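Side-chain contacts in Ycf54 protein (Thermosynechococcus elongatus, PDB 3HZE), which probably assists the oxidative cyclase step of chlorophyll biosynthesis, although its precise biochemical role is not settled: residues Tyr6-Lys11 with Ala47-Pro52; Lys12-Glu17 with Ala66-Thr71; Glu26-Tyr31 with Lys36-Trp41; Trp78-Leu81 with Tyr85-Met88. All coordinates share one frame; numbering follows the deposited sequence.

Interaction 1: residues Tyr6-Lys11 with Ala47-Pro52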
loop_
_atom_site.group_PDB
_atom_site.type_symbol
_atom_site.label_atom_id
_atom_site.label_comp_id
_atom_site.label_asym_id
_atom_site.label_seq_id
_atom_site.Cartn_x
_atom_site.Cartn_y
_atom_site.Cartn_z
ATOM N N TYR A 6 1.443 -5.843 -1.015
ATOM C CA TYR A 6 0.980 -4.488 -1.287
ATOM C C TYR A 6 0.207 -4.320 -2.577
ATOM O O TYR A 6 0.340 -5.116 -3.503
ATOM C CB TYR A 6 2.192 -3.553 -1.347
ATOM C CG TYR A 6 3.073 -3.823 -2.557
ATOM C CD1 TYR A 6 2.747 -3.316 -3.814
ATOM C CD2 TYR A 6 4.192 -4.648 -2.454
ATOM C CE1 TYR A 6 3.519 -3.633 -4.945
ATOM C CE2 TYR A 6 4.966 -4.967 -3.570
ATOM C CZ TYR A 6 4.622 -4.457 -4.810
ATOM O OH TYR A 6 5.386 -4.781 -5.906
ATOM N N ILE A 7 -0.613 -3.276 -2.626
ATOM C CA ILE A 7 -1.301 -2.932 -3.853
ATOM C C ILE A 7 -0.697 -1.560 -4.165
ATOM O O ILE A 7 -0.369 -0.796 -3.253
ATOM C CB ILE A 7 -2.834 -2.797 -3.712
ATOM C CG1 ILE A 7 -3.187 -1.850 -2.569
ATOM C CG2 ILE A 7 -3.461 -4.178 -3.567
ATOM C CD1 ILE A 7 -4.604 -1.301 -2.658
ATOM N N LEU A 8 -0.518 -1.262 -5.442
ATOM C CA LEU A 8 0.053 0.013 -5.840
ATOM C C LEU A 8 -0.865 0.687 -6.851
ATOM O O LEU A 8 -1.357 0.036 -7.761
ATOM C CB LEU A 8 1.435 -0.217 -6.466
ATOM C CG LEU A 8 2.181 0.969 -7.076
ATOM C CD1 LEU A 8 2.613 1.939 -5.973
ATOM C CD2 LEU A 8 3.405 0.441 -7.836
ATOM N N ALA A 9 -1.112 1.982 -6.683
ATOM C CA ALA A 9 -1.963 2.712 -7.623
ATOM C C ALA A 9 -1.654 4.199 -7.583
ATOM O O ALA A 9 -1.030 4.694 -6.636
ATOM C CB ALA A 9 -3.436 2.483 -7.289
ATOM N N SER A 10 -2.113 4.919 -8.601
ATOM C CA SER A 10 -1.887 6.356 -8.659
ATOM C C SER A 10 -2.719 7.004 -7.558
ATOM O O SER A 10 -3.765 6.476 -7.168
ATOM C CB SER A 10 -2.317 6.905 -10.024
ATOM O OG SER A 10 -3.718 6.787 -10.195
ATOM N N LYS A 11 -2.255 8.139 -7.049
ATOM C CA LYS A 11 -2.990 8.836 -6.011
ATOM C C LYS A 11 -4.294 9.328 -6.628
ATOM O O LYS A 11 -5.317 9.461 -5.949
ATOM C CB LYS A 11 -2.171 10.018 -5.473
ATOM C CG LYS A 11 -0.757 9.624 -5.067
ATOM C CD LYS A 11 -0.305 10.278 -3.765
ATOM C CE LYS A 11 -0.307 11.788 -3.843
ATOM N NZ LYS A 11 0.291 12.401 -2.620
ATOM N N ALA A 47 8.999 4.411 -1.053
ATOM C CA ALA A 47 10.419 4.367 -1.385
ATOM C C ALA A 47 10.811 3.086 -2.112
ATOM O O ALA A 47 11.658 3.115 -3.003
ATOM C CB ALA A 47 11.261 4.521 -0.119
ATOM N N PHE A 48 10.195 1.965 -1.746
ATOM C CA PHE A 48 10.544 0.697 -2.381
ATOM C C PHE A 48 10.368 0.702 -3.898
ATOM O O PHE A 48 11.125 0.057 -4.621
ATOM C CB PHE A 48 9.754 -0.464 -1.740
ATOM C CG PHE A 48 8.320 -0.593 -2.212
ATOM C CD1 PHE A 48 8.018 -1.205 -3.431
ATOM C CD2 PHE A 48 7.267 -0.131 -1.419
ATOM C CE1 PHE A 48 6.689 -1.357 -3.850
ATOM C CE2 PHE A 48 5.933 -0.275 -1.829
ATOM C CZ PHE A 48 5.644 -0.891 -3.047
ATOM N N LEU A 49 9.379 1.445 -4.377
ATOM C CA LEU A 49 9.096 1.508 -5.802
ATOM C C LEU A 49 10.263 2.030 -6.646
ATOM O O LEU A 49 10.274 1.867 -7.869
ATOM C CB LEU A 49 7.858 2.369 -6.036
ATOM C CG LEU A 49 7.329 2.508 -7.466
ATOM C CD1 LEU A 49 6.988 1.135 -8.041
ATOM C CD2 LEU A 49 6.095 3.413 -7.440
ATOM N N GLU A 50 11.249 2.644 -5.998
ATOM C CA GLU A 50 12.407 3.186 -6.711
ATOM C C GLU A 50 13.538 2.173 -6.855
ATOM O O GLU A 50 14.497 2.410 -7.585
ATOM C CB GLU A 50 12.939 4.439 -6.002
ATOM C CG GLU A 50 11.924 5.563 -5.867
ATOM C CD GLU A 50 11.291 5.948 -7.195
ATOM O OE1 GLU A 50 12.030 6.365 -8.113
ATOM O OE2 GLU A 50 10.052 5.836 -7.324
ATOM N N GLN A 51 13.433 1.051 -6.152
ATOM C CA GLN A 51 14.459 0.018 -6.225
ATOM C C GLN A 51 14.362 -0.713 -7.563
ATOM O O GLN A 51 13.285 -0.810 -8.157
ATOM C CB GLN A 51 14.308 -0.980 -5.068
ATOM C CG GLN A 51 14.568 -0.390 -3.688
ATOM C CD GLN A 51 14.698 -1.455 -2.610
ATOM O OE1 GLN A 51 14.702 -1.150 -1.418
ATOM N NE2 GLN A 51 14.815 -2.712 -3.028
ATOM N N PRO A 52 15.494 -1.239 -8.052
ATOM C CA PRO A 52 15.564 -1.963 -9.324
ATOM C C PRO A 52 14.541 -3.076 -9.526
ATOM O O PRO A 52 13.942 -3.183 -10.593
ATOM C CB PRO A 52 16.999 -2.485 -9.339
ATOM C CG PRO A 52 17.746 -1.398 -8.628
ATOM C CD PRO A 52 16.836 -1.120 -7.451
#
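Phe48 reaches over one face of the Tyr6 ring, with its CZ atom sitting 3.7 Å above the plane of that ring, over the centre. The two ring planes meet at a slant of 49°, and their centroids lie 4.7 Å apart. CE1 of Phe48 comes 3.8 Å from CZ of Tyr6. The Tyr6 CG lies between the backbone N and the carbonyl carbon (chi1 68°), which sets the ring beneath Phe48 CZ. Leu8, two residues after Tyr6, meets Leu49, the neighbour of Phe48, at about a right angle, branch to branch: CD2 of Leu8 is 3.7 Å from CD1 of Leu49. All four side chains are buried. The polar end of Tyr6 is satisfied, since OH hydrogen-bonds Gln57 OE1. Replacing Tyr6 with an alanine would probably leave the Phe48 ring without the face beneath it and Gln57 OE1 without its hydroxyl partner. Phe54 and Phe91 add aromatic contacts to Phe48. Tyr6 and Leu8 turn to the short 3-10 segment 48-50, while Ile7 between them packs on helix 73-83. Strand 3-10 is a central strand of a ferredoxin-like fold, with helix 73-83 on one face of its four-stranded antiparallel sheet and segment 48-50 on the other.

Interaction 2: residues Lys12-Glu17 with Ala66-Thr71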
loop_
_atom_site.group_PDB
_atom_site.type_symbol
_atom_site.label_atom_id
_atom_site.label_comp_id
_atom_site.label_asym_id
_atom_site.label_seq_id
_atom_site.Cartn_x
_atom_site.Cartn_y
_atom_site.Cartn_z
ATOM N N LYS A 12 -4.250 9.587 -7.928
ATOM C CA LYS A 12 -5.432 10.056 -8.649
ATOM C C LYS A 12 -6.541 9.002 -8.542
ATOM O O LYS A 12 -7.679 9.317 -8.185
ATOM C CB LYS A 12 -5.083 10.306 -10.122
ATOM C CG LYS A 12 -6.228 10.889 -10.943
ATOM C CD LYS A 12 -5.859 10.940 -12.425
ATOM C CE LYS A 12 -7.008 11.466 -13.277
ATOM N NZ LYS A 12 -7.296 12.898 -12.990
ATOM N N PHE A 13 -6.207 7.751 -8.838
ATOM C CA PHE A 13 -7.194 6.677 -8.753
ATOM C C PHE A 13 -7.695 6.483 -7.318
ATOM O O PHE A 13 -8.884 6.259 -7.092
ATOM C CB PHE A 13 -6.601 5.367 -9.281
ATOM C CG PHE A 13 -7.495 4.167 -9.081
ATOM C CD1 PHE A 13 -7.268 3.285 -8.032
ATOM C CD2 PHE A 13 -8.562 3.923 -9.942
ATOM C CE1 PHE A 13 -8.091 2.171 -7.839
ATOM C CE2 PHE A 13 -9.392 2.815 -9.760
ATOM C CZ PHE A 13 -9.155 1.937 -8.708
ATOM N N LEU A 14 -6.784 6.578 -6.358
ATOM C CA LEU A 14 -7.114 6.402 -4.942
ATOM C C LEU A 14 -7.779 7.618 -4.285
ATOM O O LEU A 14 -7.999 7.627 -3.070
ATOM C CB LEU A 14 -5.848 6.032 -4.153
ATOM C CG LEU A 14 -5.215 4.682 -4.504
ATOM C CD1 LEU A 14 -3.891 4.506 -3.765
ATOM C CD2 LEU A 14 -6.186 3.568 -4.142
ATOM N N THR A 15 -8.080 8.647 -5.070
ATOM C CA THR A 15 -8.739 9.827 -4.526
ATOM C C THR A 15 -9.990 10.185 -5.344
ATOM O O THR A 15 -10.977 10.665 -4.787
ATOM C CB THR A 15 -7.786 11.060 -4.474
ATOM O OG1 THR A 15 -7.274 11.335 -5.782
ATOM C CG2 THR A 15 -6.610 10.795 -3.534
ATOM N N GLU A 16 -9.968 9.926 -6.652
ATOM C CA GLU A 16 -11.116 10.260 -7.497
ATOM C C GLU A 16 -12.013 9.087 -7.860
ATOM O O GLU A 16 -13.093 9.285 -8.422
ATOM C CB GLU A 16 -10.648 10.951 -8.789
ATOM C CG GLU A 16 -9.695 12.108 -8.545
ATOM C CD GLU A 16 -9.461 12.961 -9.782
ATOM O OE1 GLU A 16 -9.539 12.428 -10.908
ATOM O OE2 GLU A 16 -9.186 14.170 -9.618
ATOM N N GLU A 17 -11.577 7.870 -7.553
ATOM C CA GLU A 17 -12.374 6.692 -7.871
ATOM C C GLU A 17 -12.577 5.724 -6.711
ATOM O O GLU A 17 -13.696 5.279 -6.465
ATOM C CB GLU A 17 -11.759 5.918 -9.043
ATOM C CG GLU A 17 -11.885 6.611 -10.394
ATOM C CD GLU A 17 -11.400 5.735 -11.535
ATOM O OE1 GLU A 17 -10.472 6.150 -12.260
ATOM O OE2 GLU A 17 -11.944 4.625 -11.707
ATOM N N ALA A 66 0.786 5.685 -4.714
ATOM C CA ALA A 66 0.729 5.354 -3.305
ATOM C C ALA A 66 0.541 3.852 -3.183
ATOM O O ALA A 66 -0.052 3.216 -4.055
ATOM C CB ALA A 66 -0.425 6.080 -2.631
ATOM N N ALA A 67 1.052 3.285 -2.101
ATOM C CA ALA A 67 0.907 1.865 -1.880
ATOM C C ALA A 67 0.185 1.615 -0.572
ATOM O O ALA A 67 0.240 2.431 0.343
ATOM C CB ALA A 67 2.281 1.198 -1.834
ATOM N N ILE A 68 -0.529 0.500 -0.506
ATOM C CA ILE A 68 -1.161 0.102 0.744
ATOM C C ILE A 68 -0.376 -1.171 1.017
ATOM O O ILE A 68 -0.402 -2.100 0.214
ATOM C CB ILE A 68 -2.658 -0.216 0.598
ATOM C CG1 ILE A 68 -3.461 1.083 0.483
ATOM C CG2 ILE A 68 -3.147 -0.971 1.834
ATOM C CD1 ILE A 68 -3.280 1.833 -0.810
ATOM N N ILE A 69 0.358 -1.189 2.124
ATOM C CA ILE A 69 1.189 -2.329 2.470
ATOM C C ILE A 69 0.681 -3.025 3.724
ATOM O O ILE A 69 0.201 -2.369 4.651
ATOM C CB ILE A 69 2.647 -1.862 2.677
ATOM C CG1 ILE A 69 3.107 -1.083 1.441
ATOM C CG2 ILE A 69 3.565 -3.059 2.917
ATOM C CD1 ILE A 69 4.471 -0.433 1.590
ATOM N N SER A 70 0.785 -4.352 3.751
ATOM C CA SER A 70 0.324 -5.120 4.901
ATOM C C SER A 70 1.010 -6.476 5.001
ATOM O O SER A 70 1.404 -7.060 3.991
ATOM C CB SER A 70 -1.191 -5.340 4.819
ATOM O OG SER A 70 -1.652 -6.122 5.916
ATOM N N THR A 71 1.158 -6.979 6.219
ATOM C CA THR A 71 1.767 -8.288 6.384
ATOM C C THR A 71 0.680 -9.357 6.301
ATOM O O THR A 71 0.959 -10.554 6.395
ATOM C CB THR A 71 2.522 -8.398 7.714
ATOM O OG1 THR A 71 1.696 -7.908 8.777
ATOM C CG2 THR A 71 3.812 -7.587 7.653
#
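Leu14 sends its CD1 methyl down onto Ala66 and Ile68. The short helix 13-16 thus packs on strand 65-70 of the antiparallel sheet of a ferredoxin-like alpha/beta fold, beside helix 73-83. The contact is small and purely apolar. CD1 of Leu14 lies 4.0 Å from CB of Ala66 and 4.0 Å from CD1 of Ile68. One branch therefore serves both partners. In Leu14, CG is anti to the carbonyl carbon (chi1 -65°), and CD1 continues anti to CA. This makes CD1 the far end of an extended path toward the sheet. Ile68 is bent instead: a chi2 of 70° folds its CD1 back. The Leu14 and Ile68 side chains run past each other in opposite directions and meet methyl to methyl. Ala66 offers just its CB. The two strand residues are buried, and Ala67 between them points away from the helix. Leu83 and Leu79 of helix 73-83 pack on Leu14 and Ile68 respectively, which ties the small helix into the same apolar layer. The outer side of the helical turn is polar. Lys12 is extended as far as CE, and its last torsion turns NZ toward Glu16. The two form a salt bridge within the turn. Lys12 O takes two backbone bonds, from Thr15 N at 3.2 Å and Glu16 N at 2.8 Å. Lys12 NZ meets Glu16 OE1 at 3.1 Å from above the carboxylate, 40° out of its plane.

Interaction 3: residues Glu26-Tyr31 with Lys36-Trp41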
loop_
_atom_site.group_PDB
_atom_site.type_symbol
_atom_site.label_atom_id
_atom_site.label_comp_id
_atom_site.label_asym_id
_atom_site.label_seq_id
_atom_site.Cartn_x
_atom_site.Cartn_y
_atom_site.Cartn_z
ATOM N N GLU A 26 -12.365 1.982 9.434
ATOM C CA GLU A 26 -13.215 0.903 9.936
ATOM C C GLU A 26 -12.330 -0.261 10.369
ATOM O O GLU A 26 -12.578 -0.888 11.397
ATOM C CB GLU A 26 -14.211 0.419 8.859
ATOM C CG GLU A 26 -15.331 1.411 8.549
ATOM C CD GLU A 26 -16.309 0.914 7.480
ATOM O OE1 GLU A 26 -17.069 1.754 6.945
ATOM O OE2 GLU A 26 -16.338 -0.300 7.178
ATOM N N ARG A 27 -11.291 -0.553 9.588
ATOM C CA ARG A 27 -10.398 -1.663 9.936
ATOM C C ARG A 27 -9.597 -1.357 11.195
ATOM O O ARG A 27 -9.365 -2.244 12.021
ATOM C CB ARG A 27 -9.444 -1.984 8.784
ATOM C CG ARG A 27 -8.788 -3.358 8.916
ATOM C CD ARG A 27 -7.973 -3.693 7.681
ATOM N NE ARG A 27 -7.265 -4.970 7.785
ATOM C CZ ARG A 27 -7.812 -6.167 7.589
ATOM N NH1 ARG A 27 -9.098 -6.281 7.279
ATOM N NH2 ARG A 27 -7.060 -7.255 7.676
ATOM N N GLN A 28 -9.162 -0.106 11.332
ATOM C CA GLN A 28 -8.408 0.299 12.511
ATOM C C GLN A 28 -9.294 0.193 13.748
ATOM O O GLN A 28 -8.856 -0.286 14.792
ATOM C CB GLN A 28 -7.887 1.733 12.353
ATOM C CG GLN A 28 -6.737 1.865 11.347
ATOM C CD GLN A 28 -6.297 3.307 11.148
ATOM O OE1 GLN A 28 -5.266 3.575 10.523
ATOM N NE2 GLN A 28 -7.080 4.243 11.669
ATOM N N ARG A 29 -10.547 0.626 13.628
ATOM C CA ARG A 29 -11.482 0.540 14.750
ATOM C C ARG A 29 -11.721 -0.922 15.122
ATOM O O ARG A 29 -11.823 -1.266 16.305
ATOM C CB ARG A 29 -12.820 1.193 14.395
ATOM C CG ARG A 29 -12.767 2.706 14.195
ATOM C CD ARG A 29 -14.134 3.231 13.732
ATOM N NE ARG A 29 -14.047 4.570 13.148
ATOM C CZ ARG A 29 -14.732 4.962 12.076
ATOM N NH1 ARG A 29 -15.554 4.121 11.467
ATOM N NH2 ARG A 29 -14.596 6.195 11.611
ATOM N N HIS A 30 -11.817 -1.780 14.109
ATOM C CA HIS A 30 -12.034 -3.202 14.345
ATOM C C HIS A 30 -10.834 -3.825 15.073
ATOM O O HIS A 30 -11.008 -4.630 15.990
ATOM C CB HIS A 30 -12.289 -3.917 13.014
ATOM C CG HIS A 30 -12.244 -5.410 13.109
ATOM N ND1 HIS A 30 -13.117 -6.134 13.893
ATOM C CD2 HIS A 30 -11.430 -6.317 12.517
ATOM C CE1 HIS A 30 -12.844 -7.421 13.780
ATOM N NE2 HIS A 30 -11.825 -7.560 12.951
ATOM N N TYR A 31 -9.624 -3.460 14.665
ATOM C CA TYR A 31 -8.410 -3.985 15.304
ATOM C C TYR A 31 -8.319 -3.509 16.749
ATOM O O TYR A 31 -7.904 -4.260 17.634
ATOM C CB TYR A 31 -7.151 -3.532 14.550
ATOM C CG TYR A 31 -6.716 -4.457 13.431
ATOM C CD1 TYR A 31 -7.619 -4.888 12.461
ATOM C CD2 TYR A 31 -5.392 -4.879 13.329
ATOM C CE1 TYR A 31 -7.215 -5.712 11.413
ATOM C CE2 TYR A 31 -4.973 -5.710 12.275
ATOM C CZ TYR A 31 -5.892 -6.119 11.323
ATOM O OH TYR A 31 -5.488 -6.920 10.270
ATOM N N LYS A 36 -5.984 -6.047 18.524
ATOM C CA LYS A 36 -5.025 -6.534 17.542
ATOM C C LYS A 36 -4.113 -5.398 17.058
ATOM O O LYS A 36 -4.553 -4.258 16.900
ATOM C CB LYS A 36 -5.774 -7.154 16.361
ATOM C CG LYS A 36 -4.890 -7.866 15.356
ATOM C CD LYS A 36 -5.732 -8.546 14.273
ATOM C CE LYS A 36 -4.852 -9.330 13.306
ATOM N NZ LYS A 36 -5.639 -10.048 12.257
ATOM N N GLU A 37 -2.841 -5.716 16.833
ATOM C CA GLU A 37 -1.869 -4.728 16.365
ATOM C C GLU A 37 -2.099 -4.393 14.891
ATOM O O GLU A 37 -2.239 -5.290 14.058
ATOM C CB GLU A 37 -0.444 -5.266 16.541
ATOM C CG GLU A 37 0.632 -4.322 16.016
ATOM C CD GLU A 37 2.024 -4.921 16.098
ATOM O OE1 GLU A 37 2.220 -6.041 15.575
ATOM O OE2 GLU A 37 2.922 -4.271 16.674
ATOM N N ILE A 38 -2.136 -3.105 14.568
ATOM C CA ILE A 38 -2.337 -2.682 13.178
ATOM C C ILE A 38 -1.219 -3.247 12.307
ATOM O O ILE A 38 -0.043 -3.054 12.612
ATOM C CB ILE A 38 -2.307 -1.140 13.038
ATOM C CG1 ILE A 38 -3.402 -0.503 13.900
ATOM C CG2 ILE A 38 -2.483 -0.748 11.579
ATOM C CD1 ILE A 38 -4.778 -1.004 13.589
ATOM N N ASP A 39 -1.579 -3.947 11.233
ATOM C CA ASP A 39 -0.578 -4.506 10.330
ATOM C C ASP A 39 -0.828 -4.130 8.872
ATOM O O ASP A 39 -0.465 -4.868 7.961
ATOM C CB ASP A 39 -0.521 -6.030 10.464
ATOM C CG ASP A 39 -1.853 -6.688 10.167
ATOM O OD1 ASP A 39 -2.819 -5.967 9.841
ATOM O OD2 ASP A 39 -1.936 -7.928 10.260
ATOM N N PHE A 40 -1.475 -2.988 8.665
ATOM C CA PHE A 40 -1.756 -2.487 7.323
ATOM C C PHE A 40 -1.476 -0.993 7.396
ATOM O O PHE A 40 -1.797 -0.350 8.399
ATOM C CB PHE A 40 -3.213 -2.744 6.928
ATOM C CG PHE A 40 -4.212 -2.292 7.954
ATOM C CD1 PHE A 40 -4.481 -3.072 9.080
ATOM C CD2 PHE A 40 -4.879 -1.080 7.802
ATOM C CE1 PHE A 40 -5.404 -2.640 10.037
ATOM C CE2 PHE A 40 -5.797 -0.646 8.752
ATOM C CZ PHE A 40 -6.059 -1.423 9.867
ATOM N N TRP A 41 -0.895 -0.445 6.330
ATOM C CA TRP A 41 -0.504 0.962 6.315
ATOM C C TRP A 41 -0.570 1.644 4.951
ATOM O O TRP A 41 -0.308 1.019 3.916
ATOM C CB TRP A 41 0.941 1.083 6.805
ATOM C CG TRP A 41 1.238 0.334 8.060
ATOM C CD1 TRP A 41 1.052 0.775 9.330
ATOM C CD2 TRP A 41 1.786 -0.993 8.168
ATOM N NE1 TRP A 41 1.449 -0.185 10.230
ATOM C CE2 TRP A 41 1.905 -1.280 9.544
ATOM C CE3 TRP A 41 2.187 -1.960 7.237
ATOM C CZ2 TRP A 41 2.414 -2.500 10.017
ATOM C CZ3 TRP A 41 2.691 -3.175 7.703
ATOM C CH2 TRP A 41 2.799 -3.432 9.085
HETATM O O HOH W 1 -4.278 -6.401 7.535
HETATM O O HOH W 2 -3.228 2.087 9.310
HETATM O O HOH W 3 -3.806 -9.732 10.461
#
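Arg27 lays its aliphatic chain across one face of the Phe40 ring. CD sits over the centre, 3.6 Å from the ring centroid, in a CH-pi contact. With CG anti to the backbone N (chi1 -163°) and an extended chain, CB, CG and CD all follow the ring. The guanidinium lies further out, so its cation-pi attraction to Phe40 is weak at most. Arg27 also makes a cation-pi contact with Phe75. A water accepts from Arg27 NH2 and donates to Asp39 OD1. Gln28 comes next. Its CG is 3.7 Å from CZ of Phe40, and a second water links its OE1 to Phe40 O. The contact lies where helix 21-34 leads into strand 40-44, in the first beta-alpha-beta crossover of the ferredoxin-like fold. Tyr31 is buried between two partners. Phe40 points an edge at one ring face, a T-shaped pair with planes at 75°. The CD of Lys36 lies over the opposite face, 3.8 Å from the centroid. CB of Tyr31 packs on CD1 of Ile38 at 3.6 Å. The hydroxyl OH donates to Asp39 OD1 at 2.9 Å, on the syn side of the carboxylate. A leucine in place of Tyr31 would probably leave Asp39 OD1 without this donor and Lys36 without a ring face to lie on. The carbonyl O of Tyr31 accepts from Lys36 N at 2.8 Å.

Interaction 4: residues Trp78-Leu81 with Tyr85-Met88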
loop_
_atom_site.group_PDB
_atom_site.type_symbol
_atom_site.label_atom_id
_atom_site.label_comp_id
_atom_site.label_asym_id
_atom_site.label_seq_id
_atom_site.Cartn_x
_atom_site.Cartn_y
_atom_site.Cartn_z
ATOM N N TRP A 78 -7.865 -8.900 -0.952
ATOM C CA TRP A 78 -9.214 -8.358 -0.887
ATOM C C TRP A 78 -9.257 -6.987 -1.577
ATOM O O TRP A 78 -10.182 -6.693 -2.343
ATOM C CB TRP A 78 -9.658 -8.236 0.569
ATOM C CG TRP A 78 -10.974 -7.558 0.735
ATOM C CD1 TRP A 78 -12.213 -8.110 0.590
ATOM C CD2 TRP A 78 -11.181 -6.179 1.060
ATOM N NE1 TRP A 78 -13.183 -7.160 0.805
ATOM C CE2 TRP A 78 -12.576 -5.966 1.097
ATOM C CE3 TRP A 78 -10.320 -5.101 1.325
ATOM C CZ2 TRP A 78 -13.134 -4.716 1.390
ATOM C CZ3 TRP A 78 -10.873 -3.861 1.617
ATOM C CH2 TRP A 78 -12.269 -3.679 1.648
ATOM N N LEU A 79 -8.257 -6.151 -1.307
ATOM C CA LEU A 79 -8.195 -4.822 -1.929
ATOM C C LEU A 79 -8.124 -4.938 -3.454
ATOM O O LEU A 79 -8.767 -4.178 -4.167
ATOM C CB LEU A 79 -6.978 -4.040 -1.409
ATOM C CG LEU A 79 -7.117 -3.371 -0.033
ATOM C CD1 LEU A 79 -5.775 -2.784 0.396
ATOM C CD2 LEU A 79 -8.172 -2.269 -0.101
ATOM N N LYS A 80 -7.342 -5.893 -3.949
ATOM C CA LYS A 80 -7.209 -6.088 -5.390
ATOM C C LYS A 80 -8.570 -6.495 -5.972
ATOM O O LYS A 80 -8.971 -6.006 -7.027
ATOM C CB LYS A 80 -6.157 -7.162 -5.677
ATOM C CG LYS A 80 -5.488 -7.053 -7.052
ATOM C CD LYS A 80 -6.446 -7.336 -8.183
ATOM C CE LYS A 80 -5.769 -7.148 -9.541
ATOM N NZ LYS A 80 -6.745 -7.276 -10.667
ATOM N N LEU A 81 -9.280 -7.386 -5.282
ATOM C CA LEU A 81 -10.603 -7.821 -5.735
ATOM C C LEU A 81 -11.561 -6.634 -5.788
ATOM O O LEU A 81 -12.309 -6.464 -6.748
ATOM C CB LEU A 81 -11.194 -8.867 -4.784
ATOM C CG LEU A 81 -10.833 -10.346 -4.917
ATOM C CD1 LEU A 81 -11.608 -11.139 -3.855
ATOM C CD2 LEU A 81 -11.187 -10.845 -6.320
ATOM N N TYR A 85 -8.293 -2.080 -10.642
ATOM C CA TYR A 85 -7.294 -1.331 -11.411
ATOM C C TYR A 85 -6.090 -0.864 -10.601
ATOM O O TYR A 85 -5.803 0.332 -10.517
ATOM C CB TYR A 85 -7.970 -0.133 -12.073
ATOM C CG TYR A 85 -9.012 -0.541 -13.077
ATOM C CD1 TYR A 85 -8.644 -0.988 -14.342
ATOM C CD2 TYR A 85 -10.364 -0.511 -12.758
ATOM C CE1 TYR A 85 -9.597 -1.397 -15.271
ATOM C CE2 TYR A 85 -11.333 -0.921 -13.681
ATOM C CZ TYR A 85 -10.939 -1.361 -14.934
ATOM O OH TYR A 85 -11.876 -1.772 -15.856
ATOM N N VAL A 86 -5.386 -1.824 -10.018
ATOM C CA VAL A 86 -4.203 -1.545 -9.212
ATOM C C VAL A 86 -3.198 -2.653 -9.466
ATOM O O VAL A 86 -3.552 -3.712 -9.989
ATOM C CB VAL A 86 -4.525 -1.560 -7.699
ATOM C CG1 VAL A 86 -5.499 -0.448 -7.352
ATOM C CG2 VAL A 86 -5.105 -2.917 -7.318
ATOM N N LEU A 87 -1.948 -2.412 -9.091
ATOM C CA LEU A 87 -0.905 -3.414 -9.239
ATOM C C LEU A 87 -0.776 -4.048 -7.867
ATOM O O LEU A 87 -1.092 -3.416 -6.859
ATOM C CB LEU A 87 0.421 -2.767 -9.642
ATOM C CG LEU A 87 0.441 -2.073 -11.012
ATOM C CD1 LEU A 87 1.787 -1.397 -11.232
ATOM C CD2 LEU A 87 0.182 -3.095 -12.104
HETATM N N MSE A 88 -0.336 -5.298 -7.825
HETATM C CA MSE A 88 -0.171 -5.985 -6.554
HETATM C C MSE A 88 1.185 -6.674 -6.549
HETATM O O MSE A 88 1.725 -7.003 -7.607
HETATM C CB MSE A 88 -1.295 -7.010 -6.354
HETATM C CG MSE A 88 -1.212 -7.781 -5.038
HETATM SE SE MSE A 88 -2.695 -9.014 -4.726
HETATM C CE MSE A 88 -2.338 -10.245 -6.176
#
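Lys80 lays the aliphatic part of its chain against Val86 and Met88, the latter present as selenomethionine. Here helix 73-83 leads into the edge strand 87-92, the end of the second beta-alpha-beta crossover of the ferredoxin-like fold. The polar part is slight: the ammonium NZ of Lys80 makes a weak hydrogen bond to Glu84 O within the turn. The rest is van der Waals packing, and it is loose. CG of Lys80 is 4.2 Å from CG2 of Val86, and these two side chains pass in opposite directions. The lysine bends at chi2 (-67°), which takes its outer chain toward Val86, and its CE approaches Val86 O at 4.1 Å. Val86 and Met88 both point toward the helix, while Leu87 between them points away and packs on helix 55-60. Val86 also rests on Ala9 and Phe13. It thus joins the turn to strand 3-10 and to the small helix 13-16. Met88 crosses Lys80 at about a right angle. Its chain is extended to SE and bends at the last torsion (chi3 66°). The selenium bears on the base of the lysine: SE of Met88 lies 4.0 Å from CB of Lys80 and 4.1 Å from its CG.

Overall arrangement
All four contacts reach one antiparallel sheet, ordered 40-44, 65-70, 3-10, 87-92. Interactions 1 and 2 use its two central strands and lie about 10 Å apart between centres. Their segments alternate along the chain. Interaction 3 falls within the span of both, at the edge strand 40-44. Its centre is about 22 Å from that of interaction 1. Interaction 4 comes last, at the other edge strand, with its centre about 9 Å from that of interaction 2. Backbone bonds join neighbours, such as Ile69 O with Trp41 N and Leu8 N with Leu87 O. The two beta-alpha-beta units of a ferredoxin-like fold thus carry interactions 3 and 4 at its two edge strands, with interactions 1 and 2 between them.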